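Local structure of Glyoxalase/bleomycin resistance protein/dioxygenase (Sphaerobacter thermophilus, 4HC5) at residues F51-P56 with Q62-L67; E109-P112 with R116-W119. The protein is a member of the glyoxalase/bleomycin resistance/dioxygenase superfamily and may act as a dioxygenase. All blocks are in the same frame, centred on the assembly; numbering follows the deposited sequence.

Interaction 1 of 2, residues F51-P56 with Q62-L67; sequences FVTVVP and QVALGL
Q62 and V55 meet where the two strands of a beta hairpin leave their six-residue connection; strands 49-55 and 62-66 are the last two of the N-terminal beta-alpha-beta-beta-beta module of this vicinal oxygen chelate fold. The CG of Q62 packs 4.0 Å from CB of V55. Beyond CG the Q62 chain is extended (chi2 170°), which carries the amide across T53, whose OG1 donates to OE1 at 2.7 Å. The hydroxyl oxygen sits well above the carbonyl plane of the Q62 amide, not on a lone pair, and it also takes the backbone N-H of F41, so it links strand 38-46 to this side chain.

V63 and V54 form the hydrogen-bonded antiparallel pair: V63 N gives its proton to V54 O at 2.8 Å, and V54 N returns one to V63 O at 2.9 Å. V63 packs on I19 of strand 13-20 and on V14 of the second subunit. A64 and T53 then form a non-hydrogen-bonded pair, where the alpha carbons close to 4.2 Å. The A64 methyl touches the ring of F51, CB to CE1 at 4.0 Å, on the face that also carries T53.

L65 points toward the partner strand. V52 O receives its N-H in a nearly straight bond (169° at the hydrogen), while L28 of helix 24-34 packs on both V52 and V54. A single leucine methyl bridges these two valines: L65 CD1 lies 4.1 Å from V52 CG1 and 4.1 Å from V54 CG1.

Interaction 2 of 2, residues E109-P112 with R116-W119; sequences EMMP and RATW
E109 and A117 face each other as the hydrogen-bonded pair near the end of a beta hairpin, with both backbone bonds made: E109 N to A117 O at 3.0 Å, and A117 N to E109 O at 2.9 Å. One residue nearer the turn, M110 and R116 form the non-hydrogen-bonded pair. M110, a selenomethionine, turns at chi2 and chi3 (both 71°), which brings its CE to 3.9 Å from CG of R116, the two side chains crossing at about a right angle.

Selenomethionine M111 lies past the last paired residue, yet it reaches back over the face bearing A117. Its CG packs 3.8 Å from the CB of A117. Its SE approaches CH2 of W119 at 4.2 Å, an oblique Met-aromatic contact that is tentative, since it holds for one of the two conformers of W119.

Further out, the guanidinium of R116 is held by a salt bridge from NH2 to OD1 of D91, on helix 90-99. Strand 116-121 runs between strands 103-110 and 126-132: R116 shares backbone bonds with E132, A117 packs on F129 and V131, and the hairpin thus forms one flank of the C-terminal four-stranded sheet.

From the N terminus, strand 13-20, helix 24-34 and strand 38-46 come first; interaction 1 then closes the short turn between strands 49-55 and 62-66, completing the first module. The chain crosses into the second module with strand 79-87 and helix 90-99, and interaction 2 closes a five-residue connection between strands 103-110 and 116-121. The two loops follow in series and neither nests nor crosses. Both modules share the 1-4-3-2 strand order, but interaction 1 joins the third and fourth strands of the first module, interaction 2 the second and third of the second. The centres lie 26 Å apart, on opposite sides of the chain's centre, without touching.

Interaction 1 of 2, residues F51-P56 with Q62-L67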
loop_
_atom_site.group_PDB
_atom_site.type_symbol
_atom_site.label_atom_id
_atom_site.label_comp_id
_atom_site.label_asym_id
_atom_site.label_seq_id
_atom_site.Cartn_x
_atom_site.Cartn_y
_atom_site.Cartn_z
ATOM N N PHE A 51 -7.303 15.005 -3.211
ATOM C CA PHE A 51 -6.674 13.735 -3.466
ATOM C C PHE A 51 -5.264 14.001 -4.013
ATOM O O PHE A 51 -5.097 14.553 -5.079
ATOM C CB PHE A 51 -7.469 12.814 -4.398
ATOM C CG PHE A 51 -6.884 11.469 -4.533
ATOM C CD1 PHE A 51 -6.879 10.573 -3.465
ATOM C CD2 PHE A 51 -6.341 11.059 -5.733
ATOM C CE1 PHE A 51 -6.350 9.309 -3.579
ATOM C CE2 PHE A 51 -5.791 9.809 -5.882
ATOM C CZ PHE A 51 -5.815 8.882 -4.794
ATOM N N VAL A 52 -4.249 13.586 -3.186
ATOM C CA VAL A 52 -2.838 13.882 -3.470
ATOM C C VAL A 52 -2.101 12.565 -3.424
ATOM O O VAL A 52 -2.196 11.785 -2.460
ATOM C CB VAL A 52 -2.217 14.882 -2.451
ATOM C CG1 VAL A 52 -0.705 15.045 -2.689
ATOM C CG2 VAL A 52 -2.966 16.232 -2.432
ATOM N N THR A 53 -1.320 12.314 -4.488
ATOM C CA THR A 53 -0.445 11.161 -4.493
ATOM C C THR A 53 0.975 11.506 -4.995
ATOM O O THR A 53 1.198 12.470 -5.723
ATOM C CB THR A 53 -0.937 9.964 -5.357
ATOM O OG1 THR A 53 -0.803 10.303 -6.732
ATOM C CG2 THR A 53 -2.392 9.539 -5.083
ATOM N N VAL A 54 1.917 10.649 -4.575
ATOM C CA VAL A 54 3.305 10.743 -4.948
ATOM C C VAL A 54 3.802 9.330 -5.363
ATOM O O VAL A 54 3.260 8.315 -4.981
ATOM C CB VAL A 54 4.203 11.284 -3.788
ATOM C CG1 VAL A 54 3.941 12.771 -3.560
ATOM C CG2 VAL A 54 4.004 10.478 -2.496
ATOM N N VAL A 55 4.839 9.319 -6.216
ATOM C CA VAL A 55 5.342 8.040 -6.722
ATOM C C VAL A 55 6.879 8.084 -6.805
ATOM O O VAL A 55 7.431 9.082 -7.180
ATOM C CB VAL A 55 4.751 7.701 -8.132
ATOM C CG1 VAL A 55 5.293 8.615 -9.245
ATOM C CG2 VAL A 55 4.936 6.243 -8.509
ATOM N N PRO A 56 7.541 6.961 -6.488
ATOM C CA PRO A 56 8.958 6.919 -6.807
ATOM C C PRO A 56 9.179 7.047 -8.297
ATOM O O PRO A 56 8.395 6.509 -9.080
ATOM C CB PRO A 56 9.415 5.526 -6.273
ATOM C CG PRO A 56 8.388 5.198 -5.202
ATOM C CD PRO A 56 7.085 5.754 -5.782
ATOM N N GLN A 62 1.596 4.180 -6.516
ATOM C CA GLN A 62 1.651 5.495 -5.859
ATOM C C GLN A 62 1.363 5.361 -4.368
ATOM O O GLN A 62 0.831 4.335 -3.909
ATOM C CB GLN A 62 0.655 6.402 -6.538
ATOM C CG GLN A 62 0.886 6.631 -8.022
ATOM C CD GLN A 62 -0.258 7.348 -8.730
ATOM O OE1 GLN A 62 -1.075 8.048 -8.110
ATOM N NE2 GLN A 62 -0.339 7.141 -10.049
ATOM N N VAL A 63 1.691 6.400 -3.621
ATOM C CA VAL A 63 1.297 6.541 -2.214
ATOM C C VAL A 63 0.418 7.809 -2.115
ATOM O O VAL A 63 0.828 8.905 -2.537
ATOM C CB VAL A 63 2.544 6.691 -1.319
ATOM C CG1 VAL A 63 2.155 6.985 0.160
ATOM C CG2 VAL A 63 3.457 5.447 -1.462
ATOM N N ALA A 64 -0.814 7.610 -1.605
ATOM C CA ALA A 64 -1.744 8.692 -1.371
ATOM C C ALA A 64 -1.397 9.304 0.047
ATOM O O ALA A 64 -1.127 8.584 1.019
ATOM C CB ALA A 64 -3.187 8.186 -1.402
ATOM N N LEU A 65 -1.399 10.634 0.031
ATOM C CA LEU A 65 -1.124 11.407 1.267
ATOM C C LEU A 65 -2.461 11.870 1.805
ATOM O O LEU A 65 -2.958 12.920 1.456
ATOM C CB LEU A 65 -0.224 12.588 0.897
ATOM C CG LEU A 65 1.166 12.204 0.266
ATOM C CD1 LEU A 65 1.984 13.453 -0.025
ATOM C CD2 LEU A 65 1.918 11.182 1.154
ATOM N N GLY A 66 -3.057 11.001 2.623
ATOM C CA GLY A 66 -4.392 11.198 3.170
ATOM C C GLY A 66 -4.374 12.003 4.487
ATOM O O GLY A 66 -3.335 12.162 5.113
ATOM N N LEU A 67 -5.541 12.493 4.868
ATOM C CA LEU A 67 -5.729 13.206 6.138
ATOM C C LEU A 67 -6.627 12.419 7.067
ATOM O O LEU A 67 -7.534 11.712 6.551
ATOM C CB LEU A 67 -6.348 14.593 5.934
ATOM C CG LEU A 67 -5.463 15.650 5.237
ATOM C CD1 LEU A 67 -6.309 16.838 4.798
ATOM C CD2 LEU A 67 -4.277 16.064 6.109
#

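Interaction 2 of 2, residues E109-P112 with R116-W119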
loop_
_atom_site.group_PDB
_atom_site.type_symbol
_atom_site.label_atom_id
_atom_site.label_comp_id
_atom_site.label_asym_id
_atom_site.label_seq_id
_atom_site.Cartn_x
_atom_site.Cartn_y
_atom_site.Cartn_z
ATOM N N GLU A 109 21.584 -2.702 8.172
ATOM C CA GLU A 109 22.014 -3.915 8.768
ATOM C C GLU A 109 21.539 -5.138 8.012
ATOM O O GLU A 109 20.488 -5.115 7.336
ATOM C CB GLU A 109 21.404 -3.959 10.151
ATOM C CG GLU A 109 21.939 -4.951 11.114
ATOM C CD GLU A 109 21.341 -4.726 12.508
ATOM O OE1 GLU A 109 21.518 -3.597 13.006
ATOM O OE2 GLU A 109 20.638 -5.605 12.991
HETATM N N MSE A 110 22.328 -6.186 8.019
HETATM C CA MSE A 110 21.924 -7.417 7.346
HETATM C C MSE A 110 20.791 -8.122 8.058
HETATM O O MSE A 110 20.857 -8.441 9.215
HETATM C CB MSE A 110 23.102 -8.366 7.180
HETATM C CG MSE A 110 22.770 -9.669 6.442
HETATM SE SE MSE A 110 22.448 -9.341 4.619
HETATM C CE MSE A 110 24.244 -8.935 4.086
HETATM N N MSE A 111 19.732 -8.358 7.303
HETATM C CA MSE A 111 18.651 -9.144 7.774
HETATM C C MSE A 111 18.922 -10.640 7.554
HETATM O O MSE A 111 19.655 -11.002 6.620
HETATM C CB MSE A 111 17.357 -8.783 7.045
HETATM C CG MSE A 111 16.976 -7.347 7.199
HETATM SE SE MSE A 111 16.354 -6.805 8.919
HETATM C CE MSE A 111 17.781 -5.731 9.413
ATOM N N PRO A 112 18.278 -11.483 8.343
ATOM C CA PRO A 112 18.620 -12.938 8.292
ATOM C C PRO A 112 18.025 -13.673 7.112
ATOM O O PRO A 112 18.333 -14.838 6.879
ATOM C CB PRO A 112 18.150 -13.483 9.623
ATOM C CG PRO A 112 17.009 -12.556 9.992
ATOM C CD PRO A 112 17.413 -11.185 9.502
ATOM N N ARG A 116 20.067 -6.184 3.167
ATOM C CA ARG A 116 20.312 -5.131 4.102
ATOM C C ARG A 116 19.102 -4.205 4.151
ATOM O O ARG A 116 18.470 -3.997 3.176
ATOM C CB ARG A 116 21.587 -4.407 3.758
ATOM C CG ARG A 116 22.800 -5.284 3.969
ATOM C CD ARG A 116 23.997 -4.678 3.283
ATOM N NE ARG A 116 24.509 -3.610 4.071
ATOM C CZ ARG A 116 24.839 -2.433 3.587
ATOM N NH1 ARG A 116 24.709 -2.185 2.310
ATOM N NH2 ARG A 116 25.294 -1.542 4.396
ATOM N N ALA A 117 18.811 -3.746 5.350
ATOM C CA ALA A 117 17.585 -2.966 5.609
ATOM C C ALA A 117 17.779 -2.071 6.805
ATOM O O ALA A 117 18.628 -2.315 7.697
ATOM C CB ALA A 117 16.388 -3.873 5.777
ATOM N N THR A 118 16.864 -1.103 6.891
ATOM C CA THR A 118 16.683 -0.290 8.085
ATOM C C THR A 118 15.295 0.316 8.082
ATOM O O THR A 118 14.510 0.040 7.188
ATOM C CB THR A 118 17.819 0.750 8.277
ATOM O OG1 THR A 118 17.651 1.356 9.589
ATOM C CG2 THR A 118 17.923 1.759 7.155
ATOM N N TRP A 119 15.028 1.164 9.031
ATOM C CA TRP A 119 13.723 1.864 9.142
ATOM C C TRP A 119 13.916 3.352 9.271
ATOM O O TRP A 119 14.894 3.831 9.870
ATOM C CB TRP A 119 12.966 1.434 10.413
ATOM C CG TRP A 119 12.560 -0.041 10.403
ATOM C CD1 TRP A 119 11.279 -0.563 10.156
ATOM C CD2 TRP A 119 13.403 -1.217 10.687
ATOM N NE1 TRP A 119 11.296 -1.892 10.269
ATOM C CE2 TRP A 119 12.533 -2.367 10.620
ATOM C CE3 TRP A 119 14.760 -1.415 10.998
ATOM C CZ2 TRP A 119 13.032 -3.685 10.787
ATOM C CZ3 TRP A 119 15.238 -2.725 11.241
ATOM C CH2 TRP A 119 14.401 -3.833 11.112
#